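Local atomic coordinates of transcriptional regulator, GntR family (Ralstonia eutropha, PDB entry 3IHU), a protein that probably binds DNA and regulates transcription, pairing a winged helix-turn-helix domain of the GntR family with a helical FCD domain. Residues E66-L71 against M166-A171; R142-T147 against R187-A192; A176-M181 against R213-D218. All coordinates share one frame; numbering follows the deposited sequence. Where two conformers were deposited one is given.

Contact 1: E66-L71 against M166-A171; sequences EGIVDL and MPIVHA
The joint between the winged helix-turn-helix domain and the helical FCD domain is made here by I68, which meets P167 and I168 just after the chain leaves helix 53-65 and before strand 69-71 starts the wing. The CD1 methyl of I68 is the atom that meets the proline ring, 3.9 Å from P167 CG, with the two side chains crossing at about a right angle. The other branch of I68 is turned to I168: I68 CG2 stands 4.3 Å from I168 CD1, and I168 CD1 also lies 4.1 Å from I68 O. With CG1 of I68 beside the backbone N (chi1 -55°), CG2 is set anti to it, and the two branches split between the two partners. The CA atoms of I68 and I168 are 7.0 Å apart, and about 130 Å² is buried, nearly all of it on I68, P167 and I168, which are buried in the fold.

Both backbones turn sharply nearby. G67, with phi 83°, ends helix 53-65 in a Schellman motif. M166 has positive phi and sits at the N-cap position of helix 167-172, where H170 N bonds to M166 O at 2.9 Å. Around this joint, helix 17-31 contributes L29 against I68 and M26 against P167, L63 of helix 53-65 also packs on I68, and L82 touches I168; R80, just past strand 77-79, takes backbone bonds with I68.

Contact 2: R142-T147 against R187-A192; sequences RHFYRT and RRIATA
The ring of F144 reaches across to A190 and I189 and makes every close approach in this contact between helix 134-152 and helix 179-195. A190 CB lies near the ring plane at its edge, 4.0 Å from F144 CE1, while I189 approaches the neighbouring corner obliquely, its CG2 atom 4.1 Å from F144 CZ. The backbone also closes on that corner, with A190 N 4.2 Å from F144 CZ. Because the ring is held anti to the backbone N (chi1 179°), it extends from its own helix and spans a CA separation of 8.8 Å between F144 and A190. In I189, CG1 lies anti to the carbonyl carbon, and CG2 is the branch that touches.

All three touching residues are buried, and their surroundings are helical: L118 and S121 of helix 112-130 pack on F144, V122 of the same helix meets A190, and A102 of helix 84-105 and H208 of helix 198-219 meet I189. One turn along from F144, the hydroxyl of T147 folds back onto its own helix, giving T147 OG1 to H143 O at 2.6 Å with a C=O...donor angle of 148°. The hydroxyl is paired by this bond; T147 N reaches the same oxygen from the opposite face of the carbonyl plane, and H143 O thus accepts two donors. A phenylalanine bridging two helices, against an isoleucine and an alanine, is consistent with the all-helical bundle of the FCD domain.

Contact 3: A176-M181 against R213-D218; sequences ASLRQM and RGAILD
The backbone bond from L217 N to R213 O, 2.9 Å long, spans the helical turn that presents A215 to L178, and the bond from D218 N to G214 O, also 2.9 Å, continues it. The turn belongs to helix 198-219, which runs back along helix 179-195 to form an antiparallel helical hairpin; the contact joins the start of one arm to the end of the other. Three residues take part, each of them partly exposed, so this is packing near the surface.

A215 provides most of what is buried on its side through a single methyl group. L178, at the N-cap position of helix 179-195, sets both of its terminal methyls against it: CD1 of L178 is 3.5 Å from A215 CB, close for two carbons, and L178 CD2 is 3.9 Å from the same atom. Both methyls of the fork lie against the alanine CB, CD1 the closer. The bond from CA to CB of L178 points toward the other segment, and CG beside the backbone N (chi1 -58°), anti to the carbonyl carbon, carries both methyls to A215 CB across a CA separation of 8.0 Å between L178 and A215.

Two residues before A215, R213 forms a salt bridge with E95 of helix 84-105, and R219 touches both S177 and L178. S177 OG is hydrogen-bonded to R174 O in the turn before. M181, selenomethionine deposited in two conformers, adds a marginal touch that should be read cautiously: in one of them its CE atom stands 4.5 Å from A215 CB.

Overall arrangement
From the N terminus, the chain passes through the helix-turn-helix and reaches 66-71; contact 1 then closes a mainly helical loop of 94 residues at 166-171, fastening the winged domain to the FCD domain. Contact 2 opens inside that loop at 142-147 and closes beyond it at 187-192, so the two cross. Contact 3 opens at 176-181, after contact 1 has closed but inside the loop of contact 2, and closes beyond it at 213-218, so these two cross as well; both use helix 179-195. Contacts 1 and 2 lie on opposite sides of the chain's centre, their centres about 23 Å apart. Contacts 1 and 3 touch directly, V169 CG1 lying 3.8 Å from I216 CD1, which brings the domain joint to the C-terminal helix.

Contact 1: E66-L71 against M166-A171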
ATOM      1  N   GLU A  66       2.504   5.712  12.180  1.00 31.21           N
ATOM      2  CA  GLU A  66       2.664   4.640  11.192  1.00 31.34           C
ATOM      3  C   GLU A  66       4.077   4.496  10.639  1.00 29.73           C
ATOM      4  O   GLU A  66       4.320   3.678   9.754  1.00 30.68           O
ATOM      5  CB  GLU A  66       1.736   4.888   9.986  1.00 31.60           C
ATOM      6  CG  GLU A  66       0.279   4.865  10.328  1.00 34.85           C
ATOM      7  CD  GLU A  66      -0.271   3.482  10.435  1.00 36.71           C
ATOM      8  OE1 GLU A  66       0.510   2.531  10.238  1.00 39.87           O
ATOM      9  OE2 GLU A  66      -1.486   3.347  10.710  1.00 39.15           O
ATOM     10  N   GLY A  67       4.984   5.323  11.109  1.00 28.69           N
ATOM     11  CA  GLY A  67       6.383   5.265  10.675  1.00 28.72           C
ATOM     12  C   GLY A  67       6.746   5.973   9.370  1.00 27.99           C
ATOM     13  O   GLY A  67       7.817   5.727   8.832  1.00 27.02           O
ATOM     14  N   ILE A  68       5.855   6.848   8.881  1.00 26.85           N
ATOM     15  CA  ILE A  68       5.999   7.521   7.567  1.00 25.96           C
ATOM     16  C   ILE A  68       6.772   8.827   7.698  1.00 24.57           C
ATOM     17  O   ILE A  68       7.636   9.133   6.858  1.00 25.04           O
ATOM     18  CB  ILE A  68       4.635   7.840   6.971  1.00 26.04           C
ATOM     19  CG1 ILE A  68       3.745   6.589   6.861  1.00 27.84           C
ATOM     20  CG2 ILE A  68       4.777   8.516   5.617  1.00 25.50           C
ATOM     21  CD1 ILE A  68       4.354   5.421   6.171  1.00 31.45           C
ATOM     22  N   VAL A  69       6.517   9.593   8.763  1.00 22.92           N
ATOM     23  CA  VAL A  69       7.263  10.819   8.981  1.00 22.15           C
ATOM     24  C   VAL A  69       7.905  10.886  10.363  1.00 23.59           C
ATOM     25  O   VAL A  69       7.461  10.248  11.305  1.00 22.78           O
ATOM     26  CB  VAL A  69       6.349  12.039   8.848  1.00 22.76           C
ATOM     27  CG1 VAL A  69       5.625  12.030   7.475  1.00 20.86           C
ATOM     28  CG2 VAL A  69       5.324  12.097  10.021  1.00 19.01           C
ATOM     29  N   ASP A  70       8.940  11.690  10.474  1.00 24.93           N
ATOM     30  CA  ASP A  70       9.412  12.132  11.777  1.00 26.99           C
ATOM     31  C   ASP A  70       8.989  13.591  11.954  1.00 27.06           C
ATOM     32  O   ASP A  70       9.378  14.451  11.166  1.00 25.87           O
ATOM     33  CB  ASP A  70      10.935  12.069  11.888  1.00 27.24           C
ATOM     34  CG  ASP A  70      11.457  10.667  11.855  1.00 29.75           C
ATOM     35  OD1 ASP A  70      10.702   9.726  12.215  1.00 33.24           O
ATOM     36  OD2 ASP A  70      12.633  10.526  11.452  1.00 32.64           O
ATOM     37  N   LEU A  71       8.243  13.838  13.030  1.00 27.79           N
ATOM     38  CA  LEU A  71       7.878  15.177  13.450  1.00 28.71           C
ATOM     39  C   LEU A  71       9.109  16.022  13.779  1.00 29.61           C
ATOM     40  O   LEU A  71      10.092  15.518  14.309  1.00 30.45           O
ATOM     41  CB  LEU A  71       6.927  15.114  14.656  1.00 28.38           C
ATOM     42  CG  LEU A  71       5.597  14.367  14.467  1.00 27.23           C
ATOM     43  CD1 LEU A  71       4.633  14.673  15.627  1.00 27.06           C
ATOM     44  CD2 LEU A  71       4.956  14.701  13.125  1.00 24.58           C
HETATM   45  N   MSE A 166       3.213  -0.449   2.151  1.00 30.32           N
HETATM   46  CA  MSE A 166       4.648  -0.115   2.124  0.60 28.98           C
HETATM   47  C   MSE A 166       5.024   1.102   1.303  1.00 27.95           C
HETATM   48  O   MSE A 166       5.860   1.028   0.417  1.00 27.01           O
HETATM   49  CB  MSE A 166       5.439  -1.306   1.607  0.60 28.49           C
HETATM   50  CG  MSE A 166       5.436  -2.430   2.513  0.60 27.37           C
HETATM   51 SE   MSE A 166       6.642  -3.675   1.796  0.45 25.13          SE
HETATM   52  CE  MSE A 166       5.425  -4.634   0.606  0.60 15.28           C
ATOM     53  N   PRO A 167       4.414   2.250   1.608  1.00 27.16           N
ATOM     54  CA  PRO A 167       4.577   3.456   0.768  1.00 25.81           C
ATOM     55  C   PRO A 167       6.004   3.946   0.678  1.00 25.11           C
ATOM     56  O   PRO A 167       6.462   4.279  -0.409  1.00 25.38           O
ATOM     57  CB  PRO A 167       3.655   4.502   1.440  1.00 26.25           C
ATOM     58  CG  PRO A 167       3.282   3.905   2.798  1.00 26.77           C
ATOM     59  CD  PRO A 167       3.420   2.430   2.685  1.00 27.33           C
ATOM     60  N   ILE A 168       6.739   3.951   1.787  1.00 24.65           N
ATOM     61  CA  ILE A 168       8.135   4.375   1.729  1.00 24.55           C
ATOM     62  C   ILE A 168       8.974   3.436   0.880  1.00 22.83           C
ATOM     63  O   ILE A 168       9.685   3.906   0.004  1.00 23.98           O
ATOM     64  CB  ILE A 168       8.842   4.527   3.097  1.00 24.34           C
ATOM     65  CG1 ILE A 168       8.070   5.455   4.002  1.00 27.50           C
ATOM     66  CG2 ILE A 168      10.263   5.138   2.885  1.00 21.77           C
ATOM     67  CD1 ILE A 168       8.154   6.853   3.547  1.00 29.72           C
ATOM     68  N   VAL A 169       8.880   2.138   1.125  1.00 22.39           N
ATOM     69  CA  VAL A 169       9.566   1.115   0.327  1.00 21.43           C
ATOM     70  C   VAL A 169       9.231   1.276  -1.173  1.00 22.16           C
ATOM     71  O   VAL A 169      10.115   1.312  -2.030  1.00 21.69           O
ATOM     72  CB  VAL A 169       9.193  -0.319   0.815  1.00 22.71           C
ATOM     73  CG1 VAL A 169       9.859  -1.390  -0.056  1.00 21.63           C
ATOM     74  CG2 VAL A 169       9.591  -0.507   2.251  1.00 21.27           C
ATOM     75  N   HIS A 170       7.956   1.423  -1.476  1.00 22.91           N
ATOM     76  CA  HIS A 170       7.521   1.657  -2.874  1.00 24.31           C
ATOM     77  C   HIS A 170       8.325   2.776  -3.473  1.00 23.39           C
ATOM     78  O   HIS A 170       8.912   2.613  -4.517  1.00 23.11           O
ATOM     79  CB  HIS A 170       6.037   1.998  -2.928  1.00 25.31           C
ATOM     80  CG  HIS A 170       5.459   1.984  -4.308  1.00 28.46           C
ATOM     81  ND1 HIS A 170       5.741   2.963  -5.249  1.00 31.42           N
ATOM     82  CD2 HIS A 170       4.610   1.117  -4.903  1.00 28.74           C
ATOM     83  CE1 HIS A 170       5.096   2.689  -6.370  1.00 30.98           C
ATOM     84  NE2 HIS A 170       4.416   1.565  -6.194  1.00 32.65           N
ATOM     85  N   ALA A 171       8.375   3.917  -2.786  1.00 24.67           N
ATOM     86  CA  ALA A 171       9.048   5.108  -3.306  1.00 24.39           C
ATOM     87  C   ALA A 171      10.547   4.969  -3.345  1.00 25.17           C
ATOM     88  O   ALA A 171      11.182   5.110  -4.379  1.00 25.57           O
ATOM     89  CB  ALA A 171       8.628   6.353  -2.449  1.00 24.65           C
TER

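Contact 2: R142-T147 against R187-A192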
ATOM      1  N   ARG A 142      -4.599  -0.069  -5.222  1.00 22.15           N
ATOM      2  CA  ARG A 142      -5.305   0.255  -3.994  0.50 22.67           C
ATOM      3  C   ARG A 142      -6.695  -0.423  -3.984  1.00 22.77           C
ATOM      4  O   ARG A 142      -7.062  -1.039  -2.972  1.00 21.66           O
ATOM      5  CB  ARG A 142      -5.366   1.778  -3.771  0.50 23.49           C
ATOM      6  CG  ARG A 142      -5.411   2.197  -2.302  0.50 25.73           C
ATOM      7  CD  ARG A 142      -5.093   3.703  -2.049  0.50 25.79           C
ATOM      8  NE  ARG A 142      -3.684   4.063  -2.274  0.50 25.12           N
ATOM      9  CZ  ARG A 142      -2.688   3.894  -1.395  0.50 25.46           C
ATOM     10  NH1 ARG A 142      -2.903   3.349  -0.206  0.50 24.08           N
ATOM     11  NH2 ARG A 142      -1.456   4.270  -1.724  0.50 24.41           N
ATOM     12  N   HIS A 143      -7.450  -0.344  -5.088  1.00 20.91           N
ATOM     13  CA  HIS A 143      -8.744  -0.979  -5.175  1.00 20.73           C
ATOM     14  C   HIS A 143      -8.729  -2.508  -4.977  1.00 19.33           C
ATOM     15  O   HIS A 143      -9.608  -3.087  -4.322  1.00 18.33           O
ATOM     16  CB  HIS A 143      -9.394  -0.624  -6.546  1.00 22.08           C
ATOM     17  CG  HIS A 143     -10.792  -1.100  -6.676  1.00 25.85           C
ATOM     18  ND1 HIS A 143     -11.755  -0.840  -5.719  1.00 30.85           N
ATOM     19  CD2 HIS A 143     -11.412  -1.816  -7.650  1.00 28.68           C
ATOM     20  CE1 HIS A 143     -12.900  -1.384  -6.094  1.00 29.36           C
ATOM     21  NE2 HIS A 143     -12.721  -1.978  -7.260  1.00 27.97           N
ATOM     22  N   PHE A 144      -7.734  -3.153  -5.562  1.00 17.85           N
ATOM     23  CA  PHE A 144      -7.518  -4.577  -5.402  1.00 17.03           C
ATOM     24  C   PHE A 144      -7.352  -4.937  -3.918  1.00 15.87           C
ATOM     25  O   PHE A 144      -8.054  -5.806  -3.398  1.00 12.95           O
ATOM     26  CB  PHE A 144      -6.241  -4.931  -6.161  1.00 17.20           C
ATOM     27  CG  PHE A 144      -5.853  -6.349  -6.088  1.00 17.75           C
ATOM     28  CD1 PHE A 144      -6.679  -7.321  -6.568  1.00 20.31           C
ATOM     29  CD2 PHE A 144      -4.631  -6.719  -5.565  1.00 20.45           C
ATOM     30  CE1 PHE A 144      -6.290  -8.642  -6.545  1.00 21.29           C
ATOM     31  CE2 PHE A 144      -4.236  -8.047  -5.542  1.00 17.84           C
ATOM     32  CZ  PHE A 144      -5.085  -9.001  -6.043  1.00 19.80           C
ATOM     33  N   TYR A 145      -6.460  -4.210  -3.238  1.00 16.04           N
ATOM     34  CA  TYR A 145      -6.197  -4.453  -1.809  1.00 17.30           C
ATOM     35  C   TYR A 145      -7.428  -4.195  -0.989  1.00 17.77           C
ATOM     36  O   TYR A 145      -7.765  -4.989  -0.108  1.00 17.95           O
ATOM     37  CB  TYR A 145      -5.032  -3.591  -1.310  1.00 16.94           C
ATOM     38  CG  TYR A 145      -3.685  -4.210  -1.565  1.00 19.88           C
ATOM     39  CD1 TYR A 145      -3.208  -4.412  -2.835  1.00 22.50           C
ATOM     40  CD2 TYR A 145      -2.850  -4.566  -0.494  1.00 24.33           C
ATOM     41  CE1 TYR A 145      -1.981  -4.983  -3.060  1.00 23.37           C
ATOM     42  CE2 TYR A 145      -1.619  -5.148  -0.721  1.00 25.95           C
ATOM     43  CZ  TYR A 145      -1.190  -5.345  -1.987  1.00 24.58           C
ATOM     44  OH  TYR A 145       0.023  -5.898  -2.144  1.00 25.17           O
ATOM     45  N   ARG A 146      -8.114  -3.083  -1.249  1.00 17.69           N
ATOM     46  CA  ARG A 146      -9.330  -2.800  -0.502  1.00 19.38           C
ATOM     47  C   ARG A 146     -10.417  -3.881  -0.682  1.00 18.48           C
ATOM     48  O   ARG A 146     -11.102  -4.283   0.274  1.00 17.68           O
ATOM     49  CB  ARG A 146      -9.862  -1.395  -0.859  1.00 19.52           C
ATOM     50  CG  ARG A 146     -11.292  -1.085  -0.388  1.00 26.30           C
ATOM     51  CD  ARG A 146     -11.530  -1.293   1.125  1.00 35.97           C
ATOM     52  NE  ARG A 146     -10.551  -0.569   1.955  1.00 42.59           N
ATOM     53  CZ  ARG A 146     -10.718   0.652   2.469  1.00 44.74           C
ATOM     54  NH1 ARG A 146     -11.827   1.340   2.252  1.00 45.86           N
ATOM     55  NH2 ARG A 146      -9.752   1.191   3.208  1.00 45.90           N
ATOM     56  N   THR A 147     -10.560  -4.401  -1.894  1.00 18.34           N
ATOM     57  CA  THR A 147     -11.536  -5.474  -2.132  1.00 17.77           C
ATOM     58  C   THR A 147     -11.129  -6.710  -1.348  1.00 17.57           C
ATOM     59  O   THR A 147     -11.972  -7.350  -0.693  1.00 15.08           O
ATOM     60  CB  THR A 147     -11.664  -5.767  -3.642  1.00 18.32           C
ATOM     61  OG1 THR A 147     -11.800  -4.525  -4.345  1.00 18.12           O
ATOM     62  CG2 THR A 147     -12.828  -6.605  -3.937  1.00 17.69           C
ATOM     63  N   ARG A 187      -2.121 -11.077  -9.935  1.00 17.87           N
ATOM     64  CA  ARG A 187      -2.920 -12.049 -10.615  1.00 18.13           C
ATOM     65  C   ARG A 187      -2.910 -13.385  -9.893  1.00 17.42           C
ATOM     66  O   ARG A 187      -3.957 -13.984  -9.787  1.00 16.26           O
ATOM     67  CB  ARG A 187      -2.463 -12.214 -12.051  1.00 18.21           C
ATOM     68  CG  ARG A 187      -2.741 -10.977 -12.836  1.00 21.69           C
ATOM     69  CD  ARG A 187      -2.068 -11.042 -14.204  1.00 25.42           C
ATOM     70  NE  ARG A 187      -2.982 -11.683 -15.099  1.00 29.19           N
ATOM     71  CZ  ARG A 187      -2.975 -11.543 -16.413  1.00 31.42           C
ATOM     72  NH1 ARG A 187      -2.054 -10.775 -17.025  1.00 30.51           N
ATOM     73  NH2 ARG A 187      -3.910 -12.180 -17.102  1.00 33.05           N
ATOM     74  N   ARG A 188      -1.752 -13.848  -9.414  1.00 17.74           N
ATOM     75  CA  ARG A 188      -1.708 -15.130  -8.689  1.00 18.53           C
ATOM     76  C   ARG A 188      -2.501 -15.040  -7.362  1.00 18.78           C
ATOM     77  O   ARG A 188      -3.178 -16.010  -6.968  1.00 15.65           O
ATOM     78  CB  ARG A 188      -0.255 -15.607  -8.424  1.00 19.60           C
ATOM     79  CG  ARG A 188       0.521 -15.971  -9.710  1.00 24.39           C
ATOM     80  CD  ARG A 188       2.083 -15.947  -9.575  1.00 27.50           C
ATOM     81  NE  ARG A 188       2.701 -16.568 -10.740  1.00 31.54           N
ATOM     82  CZ  ARG A 188       2.926 -17.883 -10.890  1.00 33.00           C
ATOM     83  NH1 ARG A 188       2.658 -18.753  -9.921  1.00 31.00           N
ATOM     84  NH2 ARG A 188       3.454 -18.335 -12.027  1.00 35.31           N
ATOM     85  N   ILE A 189      -2.398 -13.891  -6.670  1.00 17.85           N
ATOM     86  CA  ILE A 189      -3.163 -13.692  -5.449  1.00 16.95           C
ATOM     87  C   ILE A 189      -4.669 -13.844  -5.752  1.00 16.62           C
ATOM     88  O   ILE A 189      -5.344 -14.602  -5.089  1.00 14.89           O
ATOM     89  CB  ILE A 189      -2.902 -12.333  -4.748  1.00 17.26           C
ATOM     90  CG1 ILE A 189      -1.492 -12.277  -4.158  1.00 18.28           C
ATOM     91  CG2 ILE A 189      -3.984 -12.092  -3.658  1.00 15.68           C
ATOM     92  CD1 ILE A 189      -0.988 -10.882  -3.788  1.00 20.72           C
ATOM     93  N   ALA A 190      -5.165 -13.101  -6.738  1.00 16.17           N
ATOM     94  CA  ALA A 190      -6.578 -13.138  -7.107  1.00 16.87           C
ATOM     95  C   ALA A 190      -7.017 -14.560  -7.421  1.00 16.06           C
ATOM     96  O   ALA A 190      -7.991 -15.034  -6.864  1.00 14.71           O
ATOM     97  CB  ALA A 190      -6.852 -12.259  -8.270  1.00 15.68           C
ATOM     98  N   THR A 191      -6.276 -15.215  -8.306  1.00 15.10           N
ATOM     99  CA  THR A 191      -6.590 -16.584  -8.676  1.00 15.77           C
ATOM    100  C   THR A 191      -6.633 -17.530  -7.441  1.00 16.15           C
ATOM    101  O   THR A 191      -7.569 -18.325  -7.304  1.00 16.16           O
ATOM    102  CB  THR A 191      -5.654 -17.058  -9.770  1.00 15.62           C
ATOM    103  OG1 THR A 191      -5.865 -16.229 -10.948  1.00 13.71           O
ATOM    104  CG2 THR A 191      -5.924 -18.550 -10.132  1.00 15.37           C
ATOM    105  N   ALA A 192      -5.709 -17.358  -6.489  1.00 15.71           N
ATOM    106  CA  ALA A 192      -5.673 -18.215  -5.300  1.00 15.43           C
ATOM    107  C   ALA A 192      -6.846 -17.873  -4.347  1.00 16.14           C
ATOM    108  O   ALA A 192      -7.547 -18.754  -3.794  1.00 16.00           O
ATOM    109  CB  ALA A 192      -4.305 -18.099  -4.587  1.00 16.52           C
TER

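Contact 3: A176-M181 against R213-D218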
ATOM      1  N   ALA A 176       7.759   1.094  -8.895  1.00 26.11           N
ATOM      2  CA  ALA A 176       7.273   1.429 -10.258  1.00 27.15           C
ATOM      3  C   ALA A 176       8.038   0.655 -11.350  1.00 27.77           C
ATOM      4  O   ALA A 176       7.435   0.233 -12.320  1.00 29.85           O
ATOM      5  CB  ALA A 176       7.322   2.972 -10.500  1.00 27.14           C
ATOM      6  N   SER A 177       9.341   0.409 -11.169  1.00 26.97           N
ATOM      7  CA  SER A 177      10.131  -0.334 -12.145  1.00 27.06           C
ATOM      8  C   SER A 177       9.902  -1.862 -12.121  1.00 25.84           C
ATOM      9  O   SER A 177      10.388  -2.560 -13.019  1.00 23.50           O
ATOM     10  CB  SER A 177      11.640  -0.037 -11.958  1.00 27.65           C
ATOM     11  OG  SER A 177      12.123  -0.672 -10.765  1.00 30.49           O
ATOM     12  N   LEU A 178       9.179  -2.360 -11.099  1.00 24.59           N
ATOM     13  CA  LEU A 178       8.895  -3.800 -10.954  1.00 24.73           C
ATOM     14  C   LEU A 178       7.440  -4.182 -11.287  1.00 24.66           C
ATOM     15  O   LEU A 178       6.932  -5.277 -10.902  1.00 22.50           O
ATOM     16  CB  LEU A 178       9.256  -4.243  -9.537  1.00 24.78           C
ATOM     17  CG  LEU A 178      10.740  -3.974  -9.194  1.00 26.89           C
ATOM     18  CD1 LEU A 178      10.977  -4.102  -7.700  1.00 30.55           C
ATOM     19  CD2 LEU A 178      11.714  -4.888  -9.997  1.00 24.26           C
ATOM     20  N   ARG A 179       6.768  -3.306 -12.036  1.00 24.58           N
ATOM     21  CA  ARG A 179       5.328  -3.484 -12.297  1.00 24.51           C
ATOM     22  C   ARG A 179       4.945  -4.792 -13.044  1.00 24.53           C
ATOM     23  O   ARG A 179       3.906  -5.401 -12.774  1.00 22.51           O
ATOM     24  CB  ARG A 179       4.814  -2.307 -13.077  1.00 25.02           C
ATOM     25  CG  ARG A 179       3.341  -2.318 -13.183  1.00 27.81           C
ATOM     26  CD  ARG A 179       2.807  -1.047 -13.773  1.00 30.51           C
ATOM     27  NE  ARG A 179       3.278   0.148 -13.097  1.00 31.72           N
ATOM     28  CZ  ARG A 179       3.918   1.145 -13.729  1.00 34.20           C
ATOM     29  NH1 ARG A 179       4.156   1.063 -15.021  1.00 32.77           N
ATOM     30  NH2 ARG A 179       4.325   2.234 -13.066  1.00 33.01           N
ATOM     31  N   GLN A 180       5.771  -5.207 -13.997  1.00 24.39           N
ATOM     32  CA  GLN A 180       5.501  -6.476 -14.684  1.00 24.96           C
ATOM     33  C   GLN A 180       5.391  -7.607 -13.660  1.00 23.65           C
ATOM     34  O   GLN A 180       4.419  -8.324 -13.651  1.00 22.13           O
ATOM     35  CB  GLN A 180       6.590  -6.792 -15.689  1.00 25.04           C
ATOM     36  CG  GLN A 180       6.665  -5.716 -16.771  1.00 29.40           C
ATOM     37  CD  GLN A 180       7.734  -5.960 -17.832  1.00 30.93           C
ATOM     38  OE1 GLN A 180       8.795  -5.301 -17.848  1.00 35.17           O
ATOM     39  NE2 GLN A 180       7.444  -6.859 -18.737  1.00 29.70           N
HETATM   40  N   MSE A 181       6.394  -7.742 -12.790  1.00 23.99           N
HETATM   41  CA  MSE A 181       6.453  -8.817 -11.797  0.50 24.23           C
HETATM   42  C   MSE A 181       5.298  -8.661 -10.807  1.00 23.46           C
HETATM   43  O   MSE A 181       4.642  -9.631 -10.402  1.00 22.28           O
HETATM   44  CB  MSE A 181       7.819  -8.778 -11.065  0.50 25.13           C
HETATM   45  CG  MSE A 181       7.983  -9.698  -9.847  0.50 27.07           C
HETATM   46 SE   MSE A 181       9.482  -9.154  -8.693  0.38 35.22          SE
HETATM   47  CE  MSE A 181       8.628  -7.640  -7.784  0.50 28.49           C
ATOM     48  N   ARG A 213      11.132  -8.376  -1.988  1.00 16.34           N
ATOM     49  CA  ARG A 213      12.385  -8.475  -1.225  1.00 17.01           C
ATOM     50  C   ARG A 213      13.547  -8.944  -2.119  1.00 17.30           C
ATOM     51  O   ARG A 213      14.599  -8.329  -2.139  1.00 18.12           O
ATOM     52  CB  ARG A 213      12.251  -9.456  -0.060  1.00 17.00           C
ATOM     53  CG  ARG A 213      13.550  -9.556   0.803  1.00 18.71           C
ATOM     54  CD  ARG A 213      13.526 -10.737   1.743  1.00 20.66           C
ATOM     55  NE  ARG A 213      12.502 -10.492   2.718  1.00 24.02           N
ATOM     56  CZ  ARG A 213      11.301 -11.068   2.784  1.00 29.13           C
ATOM     57  NH1 ARG A 213      10.928 -12.033   1.936  1.00 29.63           N
ATOM     58  NH2 ARG A 213      10.440 -10.663   3.741  1.00 27.32           N
ATOM     59  N   GLY A 214      13.335 -10.016  -2.855  1.00 17.18           N
ATOM     60  CA  GLY A 214      14.279 -10.483  -3.857  1.00 18.41           C
ATOM     61  C   GLY A 214      14.737  -9.412  -4.829  1.00 18.55           C
ATOM     62  O   GLY A 214      15.931  -9.249  -5.043  1.00 19.42           O
ATOM     63  N   ALA A 215      13.817  -8.622  -5.369  1.00 18.98           N
ATOM     64  CA  ALA A 215      14.222  -7.596  -6.316  1.00 19.18           C
ATOM     65  C   ALA A 215      15.114  -6.553  -5.637  1.00 20.25           C
ATOM     66  O   ALA A 215      16.096  -6.068  -6.222  1.00 19.82           O
ATOM     67  CB  ALA A 215      12.976  -6.905  -6.960  1.00 18.09           C
ATOM     68  N   ILE A 216      14.746  -6.159  -4.422  1.00 21.13           N
ATOM     69  CA  ILE A 216      15.507  -5.126  -3.704  1.00 21.62           C
ATOM     70  C   ILE A 216      16.889  -5.657  -3.397  1.00 22.21           C
ATOM     71  O   ILE A 216      17.878  -4.965  -3.637  1.00 22.46           O
ATOM     72  CB  ILE A 216      14.781  -4.648  -2.412  1.00 20.91           C
ATOM     73  CG1 ILE A 216      13.548  -3.846  -2.801  1.00 20.13           C
ATOM     74  CG2 ILE A 216      15.718  -3.829  -1.529  1.00 21.39           C
ATOM     75  CD1 ILE A 216      12.544  -3.560  -1.732  1.00 18.52           C
ATOM     76  N   LEU A 217      16.973  -6.893  -2.910  1.00 23.91           N
ATOM     77  CA  LEU A 217      18.256  -7.443  -2.539  1.00 26.68           C
ATOM     78  C   LEU A 217      19.141  -7.626  -3.771  1.00 29.43           C
ATOM     79  O   LEU A 217      20.351  -7.419  -3.701  1.00 30.43           O
ATOM     80  CB  LEU A 217      18.114  -8.761  -1.783  1.00 26.64           C
ATOM     81  CG  LEU A 217      17.623  -8.639  -0.329  1.00 26.25           C
ATOM     82  CD1 LEU A 217      17.496 -10.061   0.289  1.00 21.91           C
ATOM     83  CD2 LEU A 217      18.563  -7.740   0.491  1.00 25.00           C
ATOM     84  N   ASP A 218      18.541  -7.993  -4.899  1.00 32.13           N
ATOM     85  CA  ASP A 218      19.294  -8.180  -6.158  1.00 34.04           C
ATOM     86  C   ASP A 218      20.036  -6.943  -6.617  1.00 35.58           C
ATOM     87  O   ASP A 218      21.147  -7.044  -7.091  1.00 35.88           O
ATOM     88  CB  ASP A 218      18.364  -8.680  -7.268  1.00 34.26           C
ATOM     89  CG  ASP A 218      18.047 -10.161  -7.121  1.00 35.61           C
ATOM     90  OD1 ASP A 218      18.542 -10.783  -6.164  1.00 39.08           O
ATOM     91  OD2 ASP A 218      17.294 -10.715  -7.939  1.00 39.20           O
TER